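Local coordinates for protein hydroxyethylphosphonate dioxygenase (Streptomyces albus, PDB 6B9R) that probably uses iron and dioxygen to break down 2-hydroxyethylphosphonate to hydroxymethylphosphonate, and is captured with iron and this substrate bound, at residues S395-V398 with I399-I402; L54-W58 with D59-R63. All coordinates share one frame; numbering follows the deposited sequence.

Contact 1 (S395-V398 with I399-I402); sequences SAYV and IPGI
I399, the first residue beyond strand 395-398, folds its branch methyl back on Y397: CG2 of I399 lies 3.6 Å from CE2 of Y397, and the two side chains run at a slant to one another. CG1 of I399 sits between its own backbone N and carbonyl carbon (chi1 71°); with CG1 there, CG2 stands anti to the carbonyl carbon, on the side of the Y397 ring. The backbone joins in as well, with I399 N above one face of the Y397 ring and offset toward its rim. The same methyl also touches Y397 OH, whose polar needs are met elsewhere by a hydrogen bond with H364 ND1. P400 comes next and brings little to this contact; together with I399 it packs against F223 of the second subunit. G401 follows with phi 91°, a conformation in which a beta carbon would press on the carbonyl O of P400. The chain has then turned far enough for I402 to point back at the strand. CB of I402 is nearest, at 3.6 Å from CG1 of V398, with CG1 and CG2 of I402 a little farther off, at 3.9 and 4.0 Å from that methyl. I402 is also covered by W379 and Y381 of strand 375-381, and V398 by L86 of strand 86-89, making this a thoroughly buried apolar corner. As a worked example it illustrates the type II beta turn, here I399 to I402 with glycine in the third position, carrying the chain out of one strand and toward the next, 403-407, in a cupin-type beta fold.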
loop_
_atom_site.group_PDB
_atom_site.type_symbol
_atom_site.label_atom_id
_atom_site.label_comp_id
_atom_site.label_asym_id
_atom_site.label_seq_id
_atom_site.Cartn_x
_atom_site.Cartn_y
_atom_site.Cartn_z
ATOM N N SER A 395 -7.312 -2.358 -27.625
ATOM C CA SER A 395 -6.568 -2.592 -26.398
ATOM C C SER A 395 -7.460 -3.333 -25.408
ATOM O O SER A 395 -8.670 -3.481 -25.614
ATOM C CB SER A 395 -6.041 -1.273 -25.802
ATOM O OG SER A 395 -7.082 -0.297 -25.736
ATOM N N ALA A 396 -6.855 -3.825 -24.330
ATOM C CA ALA A 396 -7.643 -4.515 -23.318
ATOM C C ALA A 396 -7.033 -4.287 -21.946
ATOM O O ALA A 396 -5.829 -4.056 -21.805
ATOM C CB ALA A 396 -7.751 -6.020 -23.597
ATOM N N TYR A 397 -7.893 -4.352 -20.937
ATOM C CA TYR A 397 -7.499 -4.311 -19.542
ATOM C C TYR A 397 -7.898 -5.628 -18.889
ATOM O O TYR A 397 -8.995 -6.135 -19.143
ATOM C CB TYR A 397 -8.163 -3.139 -18.812
ATOM C CG TYR A 397 -8.053 -3.326 -17.337
ATOM C CD1 TYR A 397 -6.821 -3.210 -16.700
ATOM C CD2 TYR A 397 -9.164 -3.671 -16.580
ATOM C CE1 TYR A 397 -6.702 -3.410 -15.347
ATOM C CE2 TYR A 397 -9.056 -3.871 -15.217
ATOM C CZ TYR A 397 -7.826 -3.736 -14.607
ATOM O OH TYR A 397 -7.716 -3.951 -13.254
ATOM N N VAL A 398 -7.004 -6.187 -18.060
ATOM C CA VAL A 398 -7.211 -7.469 -17.390
ATOM C C VAL A 398 -6.924 -7.306 -15.903
ATOM O O VAL A 398 -5.863 -6.794 -15.531
ATOM C CB VAL A 398 -6.307 -8.575 -17.972
ATOM C CG1 VAL A 398 -6.817 -9.960 -17.555
ATOM C CG2 VAL A 398 -6.177 -8.457 -19.514
ATOM N N ILE A 399 -7.858 -7.743 -15.054
ATOM C CA ILE A 399 -7.649 -7.688 -13.604
ATOM C C ILE A 399 -6.677 -8.789 -13.199
ATOM O O ILE A 399 -6.476 -9.756 -13.958
ATOM C CB ILE A 399 -8.970 -7.818 -12.815
ATOM C CG1 ILE A 399 -9.542 -9.244 -12.905
ATOM C CG2 ILE A 399 -9.956 -6.740 -13.246
ATOM C CD1 ILE A 399 -10.772 -9.486 -11.956
ATOM N N PRO A 400 -6.058 -8.686 -12.018
ATOM C CA PRO A 400 -5.216 -9.786 -11.527
ATOM C C PRO A 400 -5.979 -11.106 -11.483
ATOM O O PRO A 400 -7.189 -11.142 -11.257
ATOM C CB PRO A 400 -4.830 -9.335 -10.112
ATOM C CG PRO A 400 -4.935 -7.842 -10.145
ATOM C CD PRO A 400 -6.076 -7.538 -11.092
ATOM N N GLY A 401 -5.248 -12.198 -11.685
ATOM C CA GLY A 401 -5.770 -13.531 -11.457
ATOM C C GLY A 401 -6.430 -14.201 -12.645
ATOM O O GLY A 401 -6.829 -15.367 -12.528
ATOM N N ILE A 402 -6.551 -13.522 -13.784
ATOM C CA ILE A 402 -7.293 -14.080 -14.913
ATOM C C ILE A 402 -6.399 -15.012 -15.715
ATOM O O ILE A 402 -5.274 -14.653 -16.078
ATOM C CB ILE A 402 -7.841 -12.959 -15.811
ATOM C CG1 ILE A 402 -8.822 -12.068 -15.032
ATOM C CG2 ILE A 402 -8.440 -13.552 -17.095
ATOM C CD1 ILE A 402 -9.933 -12.822 -14.295
#

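Contact 2 (L54-W58 with D59-R63); sequences LPITW and DLISR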
loop_
_atom_site.group_PDB
_atom_site.type_symbol
_atom_site.label_atom_id
_atom_site.label_comp_id
_atom_site.label_asym_id
_atom_site.label_seq_id
_atom_site.Cartn_x
_atom_site.Cartn_y
_atom_site.Cartn_z
ATOM N N LEU A 54 -31.788 1.111 3.089
ATOM C CA LEU A 54 -31.703 2.552 2.966
ATOM C C LEU A 54 -30.376 2.943 2.326
ATOM O O LEU A 54 -29.331 2.387 2.678
ATOM C CB LEU A 54 -31.828 3.243 4.329
ATOM C CG LEU A 54 -33.181 3.129 5.030
ATOM C CD1 LEU A 54 -33.073 3.681 6.430
ATOM C CD2 LEU A 54 -34.253 3.872 4.246
ATOM N N PRO A 55 -30.382 3.894 1.398
ATOM C CA PRO A 55 -29.132 4.273 0.738
ATOM C C PRO A 55 -28.231 5.024 1.697
ATOM O O PRO A 55 -28.688 5.720 2.608
ATOM C CB PRO A 55 -29.586 5.176 -0.414
ATOM C CG PRO A 55 -31.096 5.310 -0.275
ATOM C CD PRO A 55 -31.471 4.830 1.081
ATOM N N ILE A 56 -26.932 4.865 1.494
ATOM C CA ILE A 56 -25.950 5.618 2.254
ATOM C C ILE A 56 -25.618 6.867 1.455
ATOM O O ILE A 56 -25.089 6.778 0.342
ATOM C CB ILE A 56 -24.704 4.773 2.534
ATOM C CG1 ILE A 56 -25.076 3.639 3.482
ATOM C CG2 ILE A 56 -23.589 5.641 3.130
ATOM C CD1 ILE A 56 -23.989 2.610 3.592
ATOM N N THR A 57 -25.956 8.029 2.003
ATOM C CA THR A 57 -25.810 9.265 1.255
ATOM C C THR A 57 -24.473 9.928 1.562
ATOM O O THR A 57 -23.774 9.582 2.518
ATOM C CB THR A 57 -26.959 10.224 1.568
ATOM O OG1 THR A 57 -26.930 10.573 2.958
ATOM C CG2 THR A 57 -28.283 9.570 1.246
ATOM N N TRP A 58 -24.116 10.896 0.718
ATOM C CA TRP A 58 -22.953 11.724 1.005
ATOM C C TRP A 58 -23.149 12.498 2.298
ATOM O O TRP A 58 -22.184 12.751 3.028
ATOM C CB TRP A 58 -22.686 12.671 -0.168
ATOM C CG TRP A 58 -21.554 13.624 0.069
ATOM C CD1 TRP A 58 -21.631 14.989 0.183
ATOM C CD2 TRP A 58 -20.172 13.288 0.233
ATOM N NE1 TRP A 58 -20.385 15.516 0.406
ATOM C CE2 TRP A 58 -19.471 14.496 0.439
ATOM C CE3 TRP A 58 -19.463 12.087 0.226
ATOM C CZ2 TRP A 58 -18.092 14.534 0.637
ATOM C CZ3 TRP A 58 -18.085 12.127 0.418
ATOM C CH2 TRP A 58 -17.419 13.343 0.622
ATOM N N ASP A 59 -24.388 12.871 2.605
ATOM C CA ASP A 59 -24.663 13.500 3.891
ATOM C C ASP A 59 -24.257 12.585 5.039
ATOM O O ASP A 59 -23.569 13.012 5.974
ATOM C CB ASP A 59 -26.139 13.880 3.985
ATOM C CG ASP A 59 -26.495 14.504 5.325
ATOM O OD1 ASP A 59 -26.037 15.635 5.587
ATOM O OD2 ASP A 59 -27.224 13.867 6.114
ATOM N N LEU A 60 -24.650 11.309 4.973
ATOM C CA LEU A 60 -24.338 10.402 6.074
ATOM C C LEU A 60 -22.842 10.137 6.155
ATOM O O LEU A 60 -22.270 10.093 7.249
ATOM C CB LEU A 60 -25.122 9.093 5.930
ATOM C CG LEU A 60 -24.806 7.981 6.943
ATOM C CD1 LEU A 60 -25.031 8.478 8.357
ATOM C CD2 LEU A 60 -25.641 6.741 6.692
ATOM N N ILE A 61 -22.187 9.987 5.005
ATOM C CA ILE A 61 -20.745 9.779 4.988
ATOM C C ILE A 61 -20.018 10.996 5.549
ATOM O O ILE A 61 -19.038 10.862 6.291
ATOM C CB ILE A 61 -20.293 9.435 3.560
ATOM C CG1 ILE A 61 -20.822 8.046 3.184
ATOM C CG2 ILE A 61 -18.767 9.509 3.439
ATOM C CD1 ILE A 61 -20.414 7.594 1.793
ATOM N N SER A 62 -20.500 12.200 5.227
ATOM C CA SER A 62 -19.908 13.411 5.786
ATOM C C SER A 62 -20.134 13.494 7.288
ATOM O O SER A 62 -19.232 13.897 8.033
ATOM C CB SER A 62 -20.482 14.648 5.095
ATOM O OG SER A 62 -20.208 14.612 3.708
ATOM N N ARG A 63 -21.338 13.128 7.753
ATOM C CA ARG A 63 -21.599 13.111 9.187
ATOM C C ARG A 63 -20.716 12.094 9.898
ATOM O O ARG A 63 -20.249 12.345 11.020
ATOM C CB ARG A 63 -23.078 12.814 9.448
ATOM C CG ARG A 63 -23.979 14.018 9.198
ATOM C CD ARG A 63 -25.361 13.594 8.737
ATOM N NE ARG A 63 -26.038 12.731 9.700
ATOM C CZ ARG A 63 -27.100 11.987 9.404
ATOM N NH1 ARG A 63 -27.664 11.225 10.332
ATOM N NH2 ARG A 63 -27.596 11.999 8.171
#
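T57 holds the N-cap of helix 58-67, its OG1 accepting from L60 N at 3.1 Å; the hydroxyl lies between the residue's own N and carbonyl carbon (chi1 62°), which turns it over the first turn of the helix. Around this cap the larger side chains meet crosswise. I56 and I61 cross at about a right angle, with CG2 of I56 3.7 Å from CG1 of I61. From its other branch, CG2, I61 meets CZ3 of the W58 indole at 4.1 Å, again roughly perpendicular. One turn on, S62 places OG over one face of the indole, 3.4 Å from CE2 and nearer the rim than the middle. W58 also stacks on W58 of the second subunit, and an alanine here would probably strip I61 CG2 and S62 OG of their aromatic cover and undo that stack between subunits. R63 NH2 forms a salt bridge with the exposed D59 at OD2, nearly along the C-O bond, and its NH1 bonds to L39 O, as CD1 of L60 lies over the guanidinium face. A single carbonyl, W58 O, is gripped twice by one residue: S62 N and S62 OG, each 2.8 Å away, reach it from opposite faces of its plane.

In the fold
Contact 2 comes first along the chain, in the N-terminal group of helices, and contact 1 more than 300 residues later, in the antiparallel sheet that contains strands 364-369 and 412-419. Their centres are 33 Å apart and their nearest atoms about 23 Å; they do not touch, and they share no helix or strand. What links them is strand 86-89, which follows helix 58-67 by about twenty residues and pairs antiparallel with strand 395-398. Both regions also meet the second subunit, contact 2 through W58 and contact 1 through I399 and P400. Neither contains an iron ligand (H149, Q153, H190); what the two have in common is a contact with the second subunit.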